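Local coordinates for putative oxidoreductase molybdopterin-binding subunit (Sulfolobus tokodaii, PDB 4ZOH), which probably serves as the molybdenum-bearing subunit of a xanthine dehydrogenase/aldehyde oxidase-type enzyme, binding the pterin cytosine dinucleotide cofactor used to oxidise substrates, at residues R9-R14 against D446-A451; D430-L435 against K464-W469; Q452-V457 against S492-A497. All coordinates share one frame; numbering follows the deposited sequence.

Interaction 1: residues R9-R14 against D446-A451; sequences RIEDLR and DATAFA. With MCN (pterin cytosine dinucleotide), chain D.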
loop_
_atom_site.group_PDB
_atom_site.type_symbol
_atom_site.label_atom_id
_atom_site.label_comp_id
_atom_site.label_asym_id
_atom_site.label_seq_id
_atom_site.Cartn_x
_atom_site.Cartn_y
_atom_site.Cartn_z
ATOM N N ARG A 9 5.922 19.199 -18.694
ATOM C CA ARG A 9 5.183 18.747 -17.451
ATOM C C ARG A 9 6.115 18.028 -16.515
ATOM O O ARG A 9 6.848 17.037 -16.895
ATOM C CB ARG A 9 3.972 17.863 -17.794
ATOM C CG ARG A 9 2.847 18.656 -18.467
ATOM C CD ARG A 9 1.462 18.052 -18.210
ATOM N NE ARG A 9 1.482 16.562 -18.189
ATOM C CZ ARG A 9 0.541 15.788 -17.678
ATOM N NH1 ARG A 9 -0.629 16.343 -17.226
ATOM N NH2 ARG A 9 0.716 14.450 -17.672
ATOM N N ILE A 10 6.141 18.546 -15.302
ATOM C CA ILE A 10 6.747 17.804 -14.190
ATOM C C ILE A 10 5.991 16.463 -13.927
ATOM O O ILE A 10 6.527 15.572 -13.300
ATOM C CB ILE A 10 6.851 18.648 -12.884
ATOM C CG1 ILE A 10 5.471 18.849 -12.209
ATOM C CG2 ILE A 10 7.575 19.967 -13.147
ATOM C CD1 ILE A 10 5.513 19.762 -10.969
ATOM N N GLU A 11 4.739 16.362 -14.355
ATOM C CA GLU A 11 3.936 15.146 -14.077
ATOM C C GLU A 11 4.374 13.976 -14.965
ATOM O O GLU A 11 4.046 12.840 -14.605
ATOM C CB GLU A 11 2.401 15.384 -14.285
ATOM C CG GLU A 11 1.758 16.492 -13.416
ATOM C CD GLU A 11 1.835 17.910 -13.977
ATOM O OE1 GLU A 11 2.779 18.230 -14.771
ATOM O OE2 GLU A 11 0.979 18.761 -13.554
ATOM N N ASP A 12 5.081 14.230 -16.099
ATOM C CA ASP A 12 5.186 13.177 -17.139
ATOM C C ASP A 12 6.021 11.968 -16.770
ATOM O O ASP A 12 5.653 10.817 -17.137
ATOM C CB ASP A 12 5.647 13.748 -18.484
ATOM C CG ASP A 12 4.606 14.610 -19.123
ATOM O OD1 ASP A 12 3.453 14.584 -18.624
ATOM O OD2 ASP A 12 4.913 15.293 -20.129
ATOM N N LEU A 13 7.080 12.197 -15.984
ATOM C CA LEU A 13 8.096 11.143 -15.808
ATOM C C LEU A 13 7.527 9.846 -15.237
ATOM O O LEU A 13 7.775 8.759 -15.787
ATOM C CB LEU A 13 9.332 11.616 -14.998
ATOM C CG LEU A 13 10.434 10.535 -14.807
ATOM C CD1 LEU A 13 11.008 10.108 -16.155
ATOM C CD2 LEU A 13 11.592 10.971 -13.891
ATOM N N ARG A 14 6.729 9.963 -14.162
ATOM C CA ARG A 14 6.133 8.751 -13.549
ATOM C C ARG A 14 5.234 8.023 -14.521
ATOM O O ARG A 14 5.149 6.796 -14.499
ATOM C CB ARG A 14 5.260 9.134 -12.334
ATOM C CG ARG A 14 6.012 9.810 -11.230
ATOM C CD ARG A 14 5.039 10.525 -10.246
ATOM N NE ARG A 14 4.185 9.545 -9.582
ATOM C CZ ARG A 14 2.867 9.424 -9.765
ATOM N NH1 ARG A 14 2.164 10.273 -10.575
ATOM N NH2 ARG A 14 2.248 8.439 -9.093
ATOM N N ASP A 446 -1.956 21.145 -13.773
ATOM C CA ASP A 446 -1.873 22.344 -12.918
ATOM C C ASP A 446 -0.686 22.336 -12.019
ATOM O O ASP A 446 -0.234 23.419 -11.604
ATOM C CB ASP A 446 -3.131 22.543 -12.038
ATOM C CG ASP A 446 -4.346 22.626 -12.860
ATOM O OD1 ASP A 446 -4.636 23.716 -13.359
ATOM O OD2 ASP A 446 -4.944 21.598 -13.144
ATOM N N ALA A 447 -0.189 21.149 -11.681
ATOM C CA ALA A 447 0.929 21.083 -10.742
ATOM C C ALA A 447 2.179 21.781 -11.393
ATOM O O ALA A 447 2.935 22.468 -10.709
ATOM C CB ALA A 447 1.234 19.641 -10.326
ATOM N N THR A 448 2.395 21.563 -12.689
ATOM C CA THR A 448 3.495 22.254 -13.416
ATOM C C THR A 448 3.247 23.767 -13.341
ATOM O O THR A 448 4.145 24.508 -13.002
ATOM C CB THR A 448 3.550 21.815 -14.883
ATOM O OG1 THR A 448 4.012 20.470 -14.923
ATOM C CG2 THR A 448 4.514 22.685 -15.660
ATOM N N ALA A 449 2.018 24.205 -13.602
ATOM C CA ALA A 449 1.697 25.623 -13.495
ATOM C C ALA A 449 1.929 26.135 -12.087
ATOM O O ALA A 449 2.471 27.276 -11.875
ATOM C CB ALA A 449 0.294 25.898 -14.038
ATOM N N PHE A 450 1.685 25.262 -11.095
ATOM C CA PHE A 450 1.858 25.713 -9.714
ATOM C C PHE A 450 3.334 25.890 -9.404
ATOM O O PHE A 450 3.756 26.803 -8.660
ATOM C CB PHE A 450 1.131 24.786 -8.704
ATOM C CG PHE A 450 -0.364 24.826 -8.827
ATOM C CD1 PHE A 450 -1.028 25.967 -9.351
ATOM C CD2 PHE A 450 -1.134 23.766 -8.412
ATOM C CE1 PHE A 450 -2.431 26.009 -9.469
ATOM C CE2 PHE A 450 -2.540 23.817 -8.492
ATOM C CZ PHE A 450 -3.179 24.925 -9.021
ATOM N N ALA A 451 4.122 24.969 -9.935
ATOM C CA ALA A 451 5.557 24.986 -9.718
ATOM C C ALA A 451 6.156 26.275 -10.418
ATOM O O ALA A 451 6.943 26.964 -9.808
ATOM C CB ALA A 451 6.181 23.708 -10.260
HETATM N N1 MCN D . -3.942 27.205 -18.230
HETATM C C2 MCN D . -3.009 28.220 -18.373
HETATM N N3 MCN D . -3.389 29.533 -18.458
HETATM C C4 MCN D . -4.746 29.829 -18.408
HETATM C C5 MCN D . -5.696 28.819 -18.267
HETATM C C6 MCN D . -5.294 27.488 -18.151
HETATM O O2 MCN D . -1.793 28.007 -18.423
HETATM N N4 MCN D . -5.094 31.096 -18.490
HETATM C "C1'" MCN D . -3.437 25.834 -18.123
HETATM C C2D MCN D . -3.245 25.475 -16.648
HETATM O "O2'" MCN D . -1.948 25.714 -16.192
HETATM C "C3'" MCN D . -3.444 23.982 -16.648
HETATM C C4D MCN D . -4.640 23.908 -17.504
HETATM O O4D MCN D . -4.393 24.909 -18.584
HETATM O "O3'" MCN D . -2.397 23.284 -17.227
HETATM C "C5'" MCN D . -5.595 24.303 -16.393
HETATM O "O5'" MCN D . -6.773 24.631 -16.860
HETATM P PA MCN D . -7.909 25.368 -15.962
HETATM O O1A MCN D . -7.535 25.986 -14.706
HETATM O O2A MCN D . -8.535 26.163 -17.073
HETATM O O3A MCN D . -8.885 24.002 -15.797
HETATM P PB MCN D . -8.649 22.934 -14.610
HETATM O O1B MCN D . -9.437 23.417 -13.403
HETATM O O2B MCN D . -7.254 22.574 -14.337
HETATM O O3B MCN D . -9.303 21.719 -15.268
HETATM C C10 MCN D . -10.715 21.391 -15.142
HETATM C "C9'" MCN D . -11.317 21.104 -16.496
HETATM C "C8'" MCN D . -12.628 20.523 -16.416
HETATM S "S8'" MCN D . -13.895 21.331 -15.504
HETATM C "C7'" MCN D . -12.980 19.415 -17.126
HETATM S "S7'" MCN D . -14.639 18.761 -17.157
HETATM C "C6'" MCN D . -12.060 18.752 -18.030
HETATM C C7 MCN D . -10.873 19.706 -18.390
HETATM O "O9'" MCN D . -10.402 20.249 -17.173
HETATM N "N5'" MCN D . -11.610 17.449 -17.544
HETATM C C4A MCN D . -10.357 16.891 -17.869
HETATM N "N8'" MCN D . -9.769 18.931 -19.037
HETATM C C4B MCN D . -9.454 17.660 -18.657
HETATM N "N1'" MCN D . -8.269 17.183 -19.046
HETATM C "C2'" MCN D . -7.897 15.970 -18.646
HETATM N "N2'" MCN D . -6.714 15.536 -19.028
HETATM N "N3'" MCN D . -8.739 15.121 -17.854
HETATM C "C4'" MCN D . -10.019 15.577 -17.462
HETATM O "O4'" MCN D . -10.777 14.831 -16.776
HETATM O O HOH W 1 -1.184 18.125 -12.161
#
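Thr448 and Glu11 share the shortest bond of this contact, Thr448 OG1 donating to Glu11 OE1 over 2.6 Å. The hydroxyl arrives on the syn side of the carboxylate, 25° out of its plane, and also accepts a hydrogen bond from the backbone of the other segment, Ile10 N lying 2.9 Å from Thr448 OG1. One hydroxyl thus both gives and receives. The donor Ile10 sits inside a type I turn from Arg9 to Asp12, which leads into helix 12-16 and lays its residues against the first turn of helix 446-458 in the molybdopterin-binding domain. The second oxygen of the acid turns to the start of that helix: Glu11 OE2 accepts from Thr448 N at 3.3 Å, from above the carboxylate plane. A water adds to this, donating to Glu11 OE2 at 2.7 Å and accepting from Ala447 N. A negative group so close to the first amides of a helix probably gains from the helix dipole. The sharp bend of Glu11 at chi2 (86°) folds its carboxylate back to this place.

The turn itself is braced by Arg9, which grips Asp12 side-on in a salt bridge, NE and NH2 both donating to OD1, which lies nearly in the guanidinium plane; NH2 also bonds to the backbone of a different protein chain. CB of Glu11 lies over the centre of one guanidinium face. On the far side of the helix the cofactor takes over: Asp446 and Ala449 belong to its pocket, with Ala449 CB 3.1 Å from the cofactor's O2'. The outer packing falls to Ile10, which slides past Thr448 in the opposite direction until its CD1 comes 4.1 Å from Ala451 CB.

Interaction 2: residues D430-L435 against K464-W469; sequences DGKITL and KIEVRW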
loop_
_atom_site.group_PDB
_atom_site.type_symbol
_atom_site.label_atom_id
_atom_site.label_comp_id
_atom_site.label_asym_id
_atom_site.label_seq_id
_atom_site.Cartn_x
_atom_site.Cartn_y
_atom_site.Cartn_z
ATOM N N ASP A 430 16.675 20.919 6.166
ATOM C CA ASP A 430 17.754 20.770 5.152
ATOM C C ASP A 430 17.483 21.740 3.989
ATOM O O ASP A 430 18.348 21.936 3.144
ATOM C CB ASP A 430 17.886 19.334 4.665
ATOM C CG ASP A 430 16.478 18.736 4.248
ATOM O OD1 ASP A 430 15.619 18.452 5.133
ATOM O OD2 ASP A 430 16.231 18.655 3.045
ATOM N N GLY A 431 16.286 22.332 3.950
ATOM C CA GLY A 431 15.945 23.285 2.887
ATOM C C GLY A 431 14.887 22.855 1.877
ATOM O O GLY A 431 14.426 23.683 1.052
ATOM N N LYS A 432 14.469 21.596 1.935
ATOM C CA LYS A 432 13.549 21.068 0.908
ATOM C C LYS A 432 12.214 21.798 0.911
ATOM O O LYS A 432 11.646 22.012 1.942
ATOM C CB LYS A 432 13.308 19.589 1.057
ATOM C CG LYS A 432 12.388 19.029 -0.052
ATOM C CD LYS A 432 11.659 17.757 0.405
ATOM C CE LYS A 432 10.964 17.040 -0.746
ATOM N NZ LYS A 432 9.992 17.885 -1.477
ATOM N N ILE A 433 11.714 22.156 -0.260
ATOM C CA ILE A 433 10.430 22.841 -0.327
ATOM C C ILE A 433 9.380 21.934 -0.940
ATOM O O ILE A 433 9.605 21.377 -2.039
ATOM C CB ILE A 433 10.511 24.126 -1.212
ATOM C CG1 ILE A 433 11.497 25.163 -0.610
ATOM C CG2 ILE A 433 9.123 24.762 -1.426
ATOM C CD1 ILE A 433 11.965 26.191 -1.675
ATOM N N THR A 434 8.210 21.897 -0.298
ATOM C CA THR A 434 7.032 21.204 -0.838
ATOM C C THR A 434 5.856 22.146 -0.834
ATOM O O THR A 434 5.576 22.815 0.154
ATOM C CB THR A 434 6.700 19.922 -0.005
ATOM O OG1 THR A 434 7.928 19.233 0.239
ATOM C CG2 THR A 434 5.708 18.948 -0.759
ATOM N N LEU A 435 5.213 22.203 -1.988
ATOM C CA LEU A 435 4.010 22.933 -2.202
ATOM C C LEU A 435 2.839 21.932 -2.292
ATOM O O LEU A 435 2.910 20.980 -3.043
ATOM C CB LEU A 435 4.119 23.746 -3.512
ATOM C CG LEU A 435 2.850 24.433 -3.968
ATOM C CD1 LEU A 435 2.583 25.645 -3.076
ATOM C CD2 LEU A 435 3.040 24.871 -5.414
ATOM N N LYS A 464 13.135 22.955 -7.712
ATOM C CA LYS A 464 13.148 23.052 -6.254
ATOM C C LYS A 464 11.743 22.883 -5.601
ATOM O O LYS A 464 11.650 22.792 -4.369
ATOM C CB LYS A 464 13.762 24.371 -5.791
ATOM C CG LYS A 464 15.292 24.473 -5.966
ATOM C CD LYS A 464 16.069 23.233 -5.510
ATOM C CE LYS A 464 17.510 23.577 -5.182
ATOM N NZ LYS A 464 18.088 22.351 -4.581
ATOM N N ILE A 465 10.701 22.915 -6.426
ATOM C CA ILE A 465 9.339 23.019 -5.948
ATOM C C ILE A 465 8.631 21.702 -6.318
ATOM O O ILE A 465 8.152 21.537 -7.441
ATOM C CB ILE A 465 8.528 24.184 -6.600
ATOM C CG1 ILE A 465 9.276 25.586 -6.617
ATOM C CG2 ILE A 465 7.092 24.243 -6.034
ATOM C CD1 ILE A 465 9.722 26.097 -5.244
ATOM N N GLU A 466 8.616 20.768 -5.384
ATOM C CA GLU A 466 7.786 19.595 -5.486
ATOM C C GLU A 466 6.300 20.012 -5.260
ATOM O O GLU A 466 6.009 20.751 -4.336
ATOM C CB GLU A 466 8.173 18.564 -4.422
ATOM C CG GLU A 466 7.400 17.226 -4.693
ATOM C CD GLU A 466 7.500 16.132 -3.610
ATOM O OE1 GLU A 466 8.147 16.297 -2.527
ATOM O OE2 GLU A 466 6.918 15.043 -3.879
ATOM N N VAL A 467 5.397 19.532 -6.105
ATOM C CA VAL A 467 4.010 19.871 -5.961
ATOM C C VAL A 467 3.202 18.594 -5.692
ATOM O O VAL A 467 3.291 17.612 -6.484
ATOM C CB VAL A 467 3.472 20.555 -7.228
ATOM C CG1 VAL A 467 1.995 20.977 -7.050
ATOM C CG2 VAL A 467 4.327 21.790 -7.550
ATOM N N ARG A 468 2.421 18.619 -4.589
ATOM C CA ARG A 468 1.608 17.464 -4.128
ATOM C C ARG A 468 0.151 17.866 -3.978
ATOM O O ARG A 468 -0.150 19.050 -3.840
ATOM C CB ARG A 468 2.180 16.983 -2.784
ATOM C CG ARG A 468 3.581 16.391 -2.926
ATOM C CD ARG A 468 3.485 14.961 -3.448
ATOM N NE ARG A 468 2.934 14.105 -2.380
ATOM C CZ ARG A 468 1.762 13.457 -2.394
ATOM N NH1 ARG A 468 0.972 13.567 -3.444
ATOM N NH2 ARG A 468 1.365 12.752 -1.305
ATOM N N TRP A 469 -0.766 16.903 -4.017
ATOM C CA TRP A 469 -2.199 17.147 -3.828
ATOM C C TRP A 469 -2.891 15.807 -3.531
ATOM O O TRP A 469 -2.249 14.768 -3.734
ATOM C CB TRP A 469 -2.829 17.729 -5.127
ATOM C CG TRP A 469 -2.858 16.841 -6.375
ATOM C CD1 TRP A 469 -3.897 16.071 -6.771
ATOM C CD2 TRP A 469 -1.842 16.685 -7.387
ATOM N NE1 TRP A 469 -3.607 15.426 -7.939
ATOM C CE2 TRP A 469 -2.338 15.774 -8.332
ATOM C CE3 TRP A 469 -0.535 17.179 -7.546
ATOM C CZ2 TRP A 469 -1.618 15.372 -9.481
ATOM C CZ3 TRP A 469 0.221 16.767 -8.701
ATOM C CH2 TRP A 469 -0.354 15.862 -9.658
HETATM O O HOH W 2 13.370 22.187 -2.604
#
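Lys432 reaches Glu466 by a chain that runs nearly straight, CG trans to the backbone N (chi1 -178°), and bends only at its last torsion, chi4 -57°, which turns the ammonium group toward the acid. Glu466 comes to meet it fully extended, with chi1 -172° and its carboxylate at the end of a straight arm. The resulting salt bridge measures 2.7 Å from Lys432 NZ to Glu466 OE1 and uses the anti lone pair of that oxygen. The same ammonium also donates to Thr434 OG1 at 3.0 Å, so two partners fix its position on this face of the sheet. The other oxygen, Glu466 OE2, pairs with Lys178 of the second subunit, and Arg468 forms a salt bridge with Glu473 of that subunit; this polar face is turned toward that second copy of the protein.

Strands 433-437 and 465-468 are the two parallel arms of a right-handed beta-alpha-beta crossover, helix 446-458 lying between them in the chain. Leu435 makes both clear backbone bonds between the strands: its N donates to Glu466 O at 2.9 Å, and its O accepts from Arg468 N at the same length. Val467 CA adds a CA-H...O contact to that carbonyl.

Ile433, Leu435, Ile465 and Val467 point to the opposite face, where the last three meet helix 446-458. Leu435 lies alongside Val467, CD2 meeting CG2 at 4.0 Å, while its CB rests 3.9 Å from Ile465 CG2. Toward the start of both strands, the ends of Ile433 and Ile465 meet through CG2 of the former and CD1 of the latter, 4.1 Å apart.

Interaction 3: residues Q452-V457 against S492-A497; sequences QIAADV and SAVLLA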
loop_
_atom_site.group_PDB
_atom_site.type_symbol
_atom_site.label_atom_id
_atom_site.label_comp_id
_atom_site.label_asym_id
_atom_site.label_seq_id
_atom_site.Cartn_x
_atom_site.Cartn_y
_atom_site.Cartn_z
ATOM N N GLN A 452 5.721 26.590 -11.629
ATOM C CA GLN A 452 6.094 27.869 -12.343
ATOM C C GLN A 452 5.764 29.134 -11.509
ATOM O O GLN A 452 6.633 30.033 -11.324
ATOM C CB GLN A 452 5.333 27.983 -13.685
ATOM C CG GLN A 452 5.594 26.860 -14.660
ATOM C CD GLN A 452 4.651 26.911 -15.864
ATOM O OE1 GLN A 452 3.794 26.046 -16.012
ATOM N NE2 GLN A 452 4.830 27.940 -16.758
ATOM N N ILE A 453 4.534 29.193 -10.980
ATOM C CA ILE A 453 4.109 30.285 -10.066
ATOM C C ILE A 453 4.993 30.389 -8.814
ATOM O O ILE A 453 5.536 31.466 -8.533
ATOM C CB ILE A 453 2.611 30.216 -9.711
ATOM C CG1 ILE A 453 1.771 30.486 -10.955
ATOM C CG2 ILE A 453 2.227 31.203 -8.611
ATOM C CD1 ILE A 453 0.304 30.010 -10.802
ATOM N N ALA A 454 5.166 29.288 -8.076
ATOM C CA ALA A 454 5.876 29.359 -6.820
ATOM C C ALA A 454 7.370 29.658 -7.067
ATOM O O ALA A 454 7.977 30.359 -6.288
ATOM C CB ALA A 454 5.724 28.079 -5.985
ATOM N N ALA A 455 7.950 29.091 -8.120
ATOM C CA ALA A 455 9.348 29.347 -8.424
ATOM C C ALA A 455 9.590 30.852 -8.801
ATOM O O ALA A 455 10.574 31.427 -8.359
ATOM C CB ALA A 455 9.858 28.389 -9.501
ATOM N N ASP A 456 8.687 31.469 -9.562
ATOM C CA ASP A 456 8.757 32.923 -9.839
ATOM C C ASP A 456 8.719 33.751 -8.572
ATOM O O ASP A 456 9.598 34.599 -8.396
ATOM C CB ASP A 456 7.685 33.394 -10.845
ATOM C CG ASP A 456 8.033 33.025 -12.306
ATOM O OD1 ASP A 456 9.032 32.324 -12.578
ATOM O OD2 ASP A 456 7.316 33.448 -13.223
ATOM N N VAL A 457 7.757 33.466 -7.673
ATOM C CA VAL A 457 7.662 34.180 -6.396
ATOM C C VAL A 457 8.934 34.015 -5.534
ATOM O O VAL A 457 9.462 34.976 -4.987
ATOM C CB VAL A 457 6.392 33.793 -5.586
ATOM C CG1 VAL A 457 6.358 34.488 -4.248
ATOM C CG2 VAL A 457 5.131 34.103 -6.349
ATOM N N SER A 492 -3.975 31.199 -7.479
ATOM C CA SER A 492 -3.933 32.390 -6.605
ATOM C C SER A 492 -3.630 31.993 -5.175
ATOM O O SER A 492 -2.798 32.669 -4.496
ATOM C CB SER A 492 -5.234 33.166 -6.721
ATOM O OG SER A 492 -5.354 33.692 -8.037
ATOM N N ALA A 493 -4.221 30.861 -4.717
ATOM C CA ALA A 493 -3.828 30.381 -3.362
ATOM C C ALA A 493 -2.293 30.068 -3.307
ATOM O O ALA A 493 -1.587 30.376 -2.314
ATOM C CB ALA A 493 -4.715 29.192 -2.914
ATOM N N VAL A 494 -1.774 29.471 -4.385
ATOM C CA VAL A 494 -0.317 29.156 -4.478
ATOM C C VAL A 494 0.538 30.467 -4.387
ATOM O O VAL A 494 1.545 30.555 -3.674
ATOM C CB VAL A 494 -0.038 28.291 -5.756
ATOM C CG1 VAL A 494 1.454 28.295 -6.172
ATOM C CG2 VAL A 494 -0.558 26.831 -5.591
ATOM N N LEU A 495 0.076 31.505 -5.078
ATOM C CA LEU A 495 0.762 32.789 -5.114
ATOM C C LEU A 495 0.798 33.419 -3.696
ATOM O O LEU A 495 1.873 33.813 -3.206
ATOM C CB LEU A 495 0.007 33.637 -6.145
ATOM C CG LEU A 495 0.582 34.684 -7.050
ATOM C CD1 LEU A 495 2.012 34.447 -7.441
ATOM C CD2 LEU A 495 -0.321 34.732 -8.280
ATOM N N LEU A 496 -0.347 33.451 -3.004
ATOM C CA LEU A 496 -0.399 33.912 -1.612
ATOM C C LEU A 496 0.529 33.146 -0.656
ATOM O O LEU A 496 1.256 33.758 0.166
ATOM C CB LEU A 496 -1.846 33.857 -1.079
ATOM C CG LEU A 496 -2.903 34.786 -1.721
ATOM C CD1 LEU A 496 -4.266 34.518 -1.102
ATOM C CD2 LEU A 496 -2.493 36.272 -1.526
ATOM N N ALA A 497 0.567 31.806 -0.782
ATOM C CA ALA A 497 1.329 31.042 0.207
ATOM C C ALA A 497 2.773 31.254 -0.050
ATOM O O ALA A 497 3.558 31.372 0.893
ATOM C CB ALA A 497 1.004 29.563 0.129
#
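Ile453 faces Val494 and Leu495 on the neighbouring helix, and its side chain can be followed outward atom by atom. Its CB already brushes the partner helix, 4.2 Å from Val494 CG1. From there the CG2 methyl, trans to the backbone N, carries most of the contact: Ile453 CG2 lies 3.9 Å from Val494 CG1 and 3.5 Å from Leu495 CD1. The other branch, through CG1 to CD1, makes no comparable approach to either residue, so the short methyl rather than the long arm fills the gap between the helices.

Leu495 answers from across, its side chain running at about a right angle to that of Ile453. Leu495 CB and CG lie 4.1 Å and 4.2 Å from Ile453 CG2, and its CD1 touches both that methyl and, one helical turn farther on, Val457 CG2 at 3.3 Å. Both CD1 contacts are tighter than ordinary carbon packing, and the torsions of Leu495 (chi1 -147°, chi2 30°) are away from the staggered values, consistent with a strained fit or an imperfectly placed side chain. Ala454 adds its CB beside Val494 CG1, 4.3 Å away; its small side chain suits the place where the backbones come nearest.

The helices run roughly alike, at 25° with segment axes 9.0 Å apart, and the contact is wholly apolar. Ala454 and Val457 continue the seam onto Ser498 and Gln499 of helix 486-512. That helix turns Val494 and Ala493 onto Ala423 of strand 420-427, while Ala493 and Leu496 cover Tyr558 of strand 553-559, so the helix pair lies over the sheet containing both strands.

Helix 446-458 ties the three contacts together: interactions 1 and 3 use its successive halves, with centres 14 Å apart, and interaction 2 joins the parallel strands that precede and follow it in the chain, its centre 12 Å from each of the others. Along the chain the segments of interaction 2 alternate with those of the other two. Side chains join helix layer and sheet: Val467 packs on Ala451, Phe450 on Leu435, and Leu435 on Val494. This packing thus connects the N-terminal turn, the sheet and helix 486-512 beside the cofactor pocket, while interactions 1 and 2 also reach the second subunit.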